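Local coordinates for protein putative HTH-type transcriptional regulator PF0864 (PDB 2IA0) that probably binds specific DNA sequences and regulates transcription as a member of the AsnC family, though its precise role is unknown, at residues Leu41-Glu45 against Ser46-Phe50. Numbering follows the deposited sequence.
Sequences LKKPE and STIHF
P44, at the N-cap position of helix 45-57, offers its carbonyl oxygen to I48: I48 N reaches P44 O at 3.3 Å, nearly straight at 167°, closing the first helical turn. T47 N makes a weak, bent bond to P44 O at 3.1 Å. One residue on, H49 N bonds to E45 O at 3.0 Å, and the regular helix is under way.

All of this lies in the predicted helix-turn-helix motif. K42, K43 and P44 form the turn between helix 34-41 and helix 45-57, the second helix of the motif, which by analogy with other such proteins would be the one that reads DNA. K42, with positive phi, breaks out of the preceding helix, and K43 O is held by the hydroxyl of S38 on that helix.

The apolar contacts converge on I48. Its chi1 sets CG1 beside the backbone N, and chi2, at -47°, then turns CD1 toward the turn. There I48 CD1 meets K43 CB at 3.8 Å. More loosely, it faces L41 CD1 at 4.2 Å. L41 also packs on L18 and I22 of helix 17-26, while I48 touches L37, joining the three helices. P44 and T47 lie side by side, pointing the same way, the proline ring flanking the threonine hydroxyl, with P44 CD 3.8 Å from T47 OG1.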
loop_
_atom_site.group_PDB
_atom_site.type_symbol
_atom_site.label_atom_id
_atom_site.label_comp_id
_atom_site.label_asym_id
_atom_site.label_seq_id
_atom_site.Cartn_x
_atom_site.Cartn_y
_atom_site.Cartn_z
ATOM N N LEU A 41 -26.219 5.684 8.823
ATOM C CA LEU A 41 -26.744 5.036 7.627
ATOM C C LEU A 41 -28.261 4.967 7.630
ATOM O O LEU A 41 -28.865 4.832 6.573
ATOM C CB LEU A 41 -26.099 3.635 7.409
ATOM C CG LEU A 41 -24.612 3.613 6.968
ATOM C CD1 LEU A 41 -24.035 2.224 6.986
ATOM C CD2 LEU A 41 -24.386 4.241 5.589
ATOM N N LYS A 42 -28.863 5.076 8.822
ATOM C CA LYS A 42 -30.320 5.086 9.007
ATOM C C LYS A 42 -30.920 3.724 8.711
ATOM O O LYS A 42 -31.866 3.606 7.938
ATOM C CB LYS A 42 -30.990 6.187 8.173
ATOM C CG LYS A 42 -30.393 7.584 8.368
ATOM C CD LYS A 42 -31.123 8.603 7.520
ATOM C CE LYS A 42 -30.632 10.038 7.811
ATOM N NZ LYS A 42 -31.165 11.001 6.800
ATOM N N LYS A 43 -30.342 2.711 9.354
ATOM C CA LYS A 43 -30.671 1.300 9.204
ATOM C C LYS A 43 -30.716 0.704 10.603
ATOM O O LYS A 43 -29.973 1.161 11.472
ATOM C CB LYS A 43 -29.567 0.603 8.400
ATOM C CG LYS A 43 -29.944 0.229 6.979
ATOM C CD LYS A 43 -30.430 1.415 6.202
ATOM C CE LYS A 43 -30.975 1.020 4.858
ATOM N NZ LYS A 43 -31.078 2.268 4.071
ATOM N N PRO A 44 -31.583 -0.303 10.848
ATOM C CA PRO A 44 -31.603 -0.849 12.196
ATOM C C PRO A 44 -30.247 -1.454 12.566
ATOM O O PRO A 44 -29.550 -2.010 11.696
ATOM C CB PRO A 44 -32.672 -1.944 12.121
ATOM C CG PRO A 44 -33.460 -1.640 10.952
ATOM C CD PRO A 44 -32.552 -0.986 9.972
ATOM N N GLU A 45 -29.881 -1.324 13.841
ATOM C CA GLU A 45 -28.639 -1.863 14.370
ATOM C C GLU A 45 -28.371 -3.326 14.023
ATOM O O GLU A 45 -27.258 -3.660 13.675
ATOM C CB GLU A 45 -28.597 -1.688 15.879
ATOM C CG GLU A 45 -28.082 -0.352 16.327
ATOM C CD GLU A 45 -28.061 -0.221 17.833
ATOM O OE1 GLU A 45 -28.824 0.605 18.352
ATOM O OE2 GLU A 45 -27.294 -0.946 18.495
ATOM N N SER A 46 -29.387 -4.185 14.139
ATOM C CA SER A 46 -29.266 -5.610 13.826
ATOM C C SER A 46 -29.000 -5.919 12.348
ATOM O O SER A 46 -28.399 -6.942 12.033
ATOM C CB SER A 46 -30.505 -6.388 14.298
ATOM O OG SER A 46 -30.773 -6.192 15.684
ATOM N N THR A 47 -29.457 -5.062 11.442
ATOM C CA THR A 47 -29.053 -5.201 10.033
ATOM C C THR A 47 -27.575 -4.874 9.808
ATOM O O THR A 47 -26.883 -5.640 9.155
ATOM C CB THR A 47 -29.907 -4.366 9.086
ATOM O OG1 THR A 47 -31.274 -4.490 9.482
ATOM C CG2 THR A 47 -29.746 -4.882 7.664
ATOM N N ILE A 48 -27.099 -3.759 10.362
ATOM C CA ILE A 48 -25.673 -3.403 10.286
ATOM C C ILE A 48 -24.792 -4.542 10.803
ATOM O O ILE A 48 -23.888 -5.008 10.117
ATOM C CB ILE A 48 -25.359 -2.056 11.044
ATOM C CG1 ILE A 48 -26.158 -0.880 10.448
ATOM C CG2 ILE A 48 -23.861 -1.765 11.063
ATOM C CD1 ILE A 48 -26.124 -0.805 8.940
ATOM N N HIS A 49 -25.130 -5.005 12.002
ATOM C CA HIS A 49 -24.451 -6.091 12.704
ATOM C C HIS A 49 -24.338 -7.367 11.845
ATOM O O HIS A 49 -23.233 -7.871 11.607
ATOM C CB HIS A 49 -25.191 -6.334 14.017
ATOM C CG HIS A 49 -24.722 -7.530 14.780
ATOM N ND1 HIS A 49 -23.492 -7.585 15.400
ATOM C CD2 HIS A 49 -25.339 -8.705 15.058
ATOM C CE1 HIS A 49 -23.363 -8.748 16.013
ATOM N NE2 HIS A 49 -24.469 -9.448 15.819
ATOM N N PHE A 50 -25.479 -7.840 11.349
ATOM C CA PHE A 50 -25.542 -8.964 10.425
ATOM C C PHE A 50 -24.704 -8.778 9.144
ATOM O O PHE A 50 -23.933 -9.664 8.781
ATOM C CB PHE A 50 -27.000 -9.277 10.084
ATOM C CG PHE A 50 -27.167 -10.331 9.029
ATOM C CD1 PHE A 50 -27.505 -9.978 7.715
ATOM C CD2 PHE A 50 -27.001 -11.679 9.338
ATOM C CE1 PHE A 50 -27.665 -10.957 6.726
ATOM C CE2 PHE A 50 -27.169 -12.659 8.356
ATOM C CZ PHE A 50 -27.498 -12.293 7.048
#